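Local coordinates for protein isochorismatase hydrolase (Alkaliphilus metalliredigens, PDB 3HB7) that probably acts as a hydrolase of the isochorismatase family, at residues 43-46 with 52-55. Numbering follows the deposited sequence.
Sequences EWVR and DIHL
Val45, near the end of helix 35-47, packs against Ile53 and Leu55 at the start of strand 53-60 in an apolar helix-on-sheet contact. The chain passes from helix to strand through a short connection. Strand 53-60 lies parallel to and beside strand 8-13 in the six-stranded sheet, so the helix belongs to the beta-alpha-beta crossover joining these two strands, as in the alpha/beta fold of this family. The CA atoms of Val45 and Ile53 are 6.7 Å apart, the closest pair of CA atoms across the two segments, and both residues direct their CB toward the opposing segment. Of the valine methyls, CG2 lies 3.5 Å from CG2 of Ile53, a tight carbon pair, while CG1 sits by both the carbonyl O of Ile53, at 3.8 Å, and CG of Leu55, at 4.0 Å. Ile53 also meets Trp44. With the tryptophan CG trans to its own backbone N, chi1 173° brings the far end of the six-membered ring to CD1 of Ile53, CH2 at 3.7 Å and CZ3 at 3.9 Å, the two side chains crossing almost perpendicularly. At the other flank, Arg46 borders the apolar patch through NE of its guanidinium, a loose contact 4.1 Å from CD1 of Leu55. NH2 of Arg46 bonds the carbonyl O of Tyr90 and forms a salt bridge with Glu95. Ile10 of strand 8-13 touches Val45, Ile53 and Leu55, whereas Ile183 of helix 179-187 meets Trp44, and Tyr182 and Trp186 meet Ile53. No hydrogen bond links the two segments, and all three central aliphatic residues are buried. Their association therefore rests on dispersion and exclusion of water, with the arginine at the border, where its charge is probably offset in part by the salt bridge to Glu95.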
ATOM      1  N   GLU E  43       2.681 -29.242  43.225  1.00 33.72           N
ATOM      2  CA  GLU E  43       2.096 -29.869  44.389  1.00 33.66           C
ATOM      3  C   GLU E  43       1.848 -31.326  44.118  1.00 33.81           C
ATOM      4  O   GLU E  43       2.081 -32.151  44.952  1.00 33.75           O
ATOM      5  CB  GLU E  43       0.818 -29.164  44.787  1.00 33.55           C
ATOM      6  N   TRP E  44       1.389 -31.650  42.934  1.00 34.05           N
ATOM      7  CA  TRP E  44       1.139 -33.031  42.648  1.00 34.51           C
ATOM      8  C   TRP E  44       2.385 -33.845  42.702  1.00 34.64           C
ATOM      9  O   TRP E  44       2.396 -34.926  43.222  1.00 34.89           O
ATOM     10  CB  TRP E  44       0.591 -33.168  41.267  1.00 34.67           C
ATOM     11  CG  TRP E  44       0.483 -34.529  40.866  1.00 35.76           C
ATOM     12  CD1 TRP E  44      -0.453 -35.389  41.247  1.00 36.32           C
ATOM     13  CD2 TRP E  44       1.328 -35.221  39.962  1.00 37.46           C
ATOM     14  NE1 TRP E  44      -0.257 -36.595  40.660  1.00 37.67           N
ATOM     15  CE2 TRP E  44       0.841 -36.517  39.858  1.00 37.91           C
ATOM     16  CE3 TRP E  44       2.455 -34.871  39.234  1.00 38.21           C
ATOM     17  CZ2 TRP E  44       1.430 -37.469  39.054  1.00 38.50           C
ATOM     18  CZ3 TRP E  44       3.040 -35.811  38.447  1.00 39.16           C
ATOM     19  CH2 TRP E  44       2.525 -37.099  38.355  1.00 38.94           C
ATOM     20  N   VAL E  45       3.447 -33.352  42.109  1.00 34.72           N
ATOM     21  CA  VAL E  45       4.704 -34.066  42.152  1.00 34.66           C
ATOM     22  C   VAL E  45       5.287 -34.168  43.550  1.00 34.73           C
ATOM     23  O   VAL E  45       5.816 -35.186  43.927  1.00 34.69           O
ATOM     24  CB  VAL E  45       5.731 -33.433  41.203  1.00 34.63           C
ATOM     25  CG1 VAL E  45       7.119 -33.623  41.717  1.00 33.90           C
ATOM     26  CG2 VAL E  45       5.607 -34.038  39.858  1.00 34.49           C
ATOM     27  N   ARG E  46       5.248 -33.075  44.282  1.00 34.87           N
ATOM     28  CA  ARG E  46       5.799 -33.032  45.612  1.00 35.23           C
ATOM     29  C   ARG E  46       5.022 -33.981  46.502  1.00 35.78           C
ATOM     30  O   ARG E  46       5.564 -34.713  47.311  1.00 35.89           O
ATOM     31  CB  ARG E  46       5.699 -31.613  46.128  1.00 34.97           C
ATOM     32  CG  ARG E  46       6.824 -30.752  45.690  1.00 34.66           C
ATOM     33  CD  ARG E  46       6.380 -29.363  45.390  1.00 35.10           C
ATOM     34  NE  ARG E  46       7.532 -28.504  45.216  1.00 34.34           N
ATOM     35  CZ  ARG E  46       7.531 -27.194  45.351  1.00 34.44           C
ATOM     36  NH1 ARG E  46       6.435 -26.551  45.653  1.00 33.38           N
ATOM     37  NH2 ARG E  46       8.639 -26.528  45.172  1.00 35.57           N
ATOM     38  N   ASP E  52       9.765 -41.207  41.351  1.00 31.43           N
ATOM     39  CA  ASP E  52       9.626 -41.371  39.925  1.00 30.73           C
ATOM     40  C   ASP E  52       9.785 -40.074  39.145  1.00 29.80           C
ATOM     41  O   ASP E  52      10.289 -40.077  38.053  1.00 29.20           O
ATOM     42  CB  ASP E  52       8.302 -42.050  39.602  1.00 31.03           C
ATOM     43  CG  ASP E  52       8.343 -43.522  39.840  1.00 31.34           C
ATOM     44  OD1 ASP E  52       9.293 -43.987  40.475  1.00 32.93           O
ATOM     45  OD2 ASP E  52       7.430 -44.216  39.395  1.00 31.68           O
ATOM     46  N   ILE E  53       9.329 -38.976  39.726  1.00 28.93           N
ATOM     47  CA  ILE E  53       9.359 -37.698  39.066  1.00 28.03           C
ATOM     48  C   ILE E  53      10.077 -36.585  39.801  1.00 27.76           C
ATOM     49  O   ILE E  53       9.711 -36.227  40.886  1.00 27.05           O
ATOM     50  CB  ILE E  53       7.967 -37.267  38.753  1.00 27.97           C
ATOM     51  CG1 ILE E  53       7.378 -38.280  37.789  1.00 27.93           C
ATOM     52  CG2 ILE E  53       7.984 -35.908  38.163  1.00 27.44           C
ATOM     53  CD1 ILE E  53       5.913 -38.380  37.791  1.00 27.28           C
ATOM     54  N   HIS E  54      11.097 -36.028  39.161  1.00 27.15           N
ATOM     55  CA  HIS E  54      11.914 -34.993  39.746  1.00 26.93           C
ATOM     56  C   HIS E  54      11.570 -33.635  39.210  1.00 26.56           C
ATOM     57  O   HIS E  54      11.173 -33.504  38.092  1.00 27.06           O
ATOM     58  CB  HIS E  54      13.368 -35.216  39.422  1.00 27.12           C
ATOM     59  CG  HIS E  54      13.941 -36.475  39.975  1.00 28.13           C
ATOM     60  ND1 HIS E  54      15.259 -36.584  40.344  1.00 28.31           N
ATOM     61  CD2 HIS E  54      13.391 -37.685  40.191  1.00 28.87           C
ATOM     62  CE1 HIS E  54      15.494 -37.801  40.778  1.00 28.37           C
ATOM     63  NE2 HIS E  54      14.377 -38.490  40.697  1.00 29.18           N
ATOM     64  N   LEU E  55      11.786 -32.619  40.019  1.00 25.67           N
ATOM     65  CA  LEU E  55      11.638 -31.257  39.600  1.00 24.68           C
ATOM     66  C   LEU E  55      13.019 -30.661  39.463  1.00 24.27           C
ATOM     67  O   LEU E  55      13.821 -30.787  40.356  1.00 24.27           O
ATOM     68  CB  LEU E  55      10.895 -30.474  40.652  1.00 24.73           C
ATOM     69  CG  LEU E  55       9.386 -30.461  40.636  1.00 25.39           C
ATOM     70  CD1 LEU E  55       8.890 -29.270  41.392  1.00 24.25           C
ATOM     71  CD2 LEU E  55       8.894 -30.453  39.244  1.00 25.88           C
TER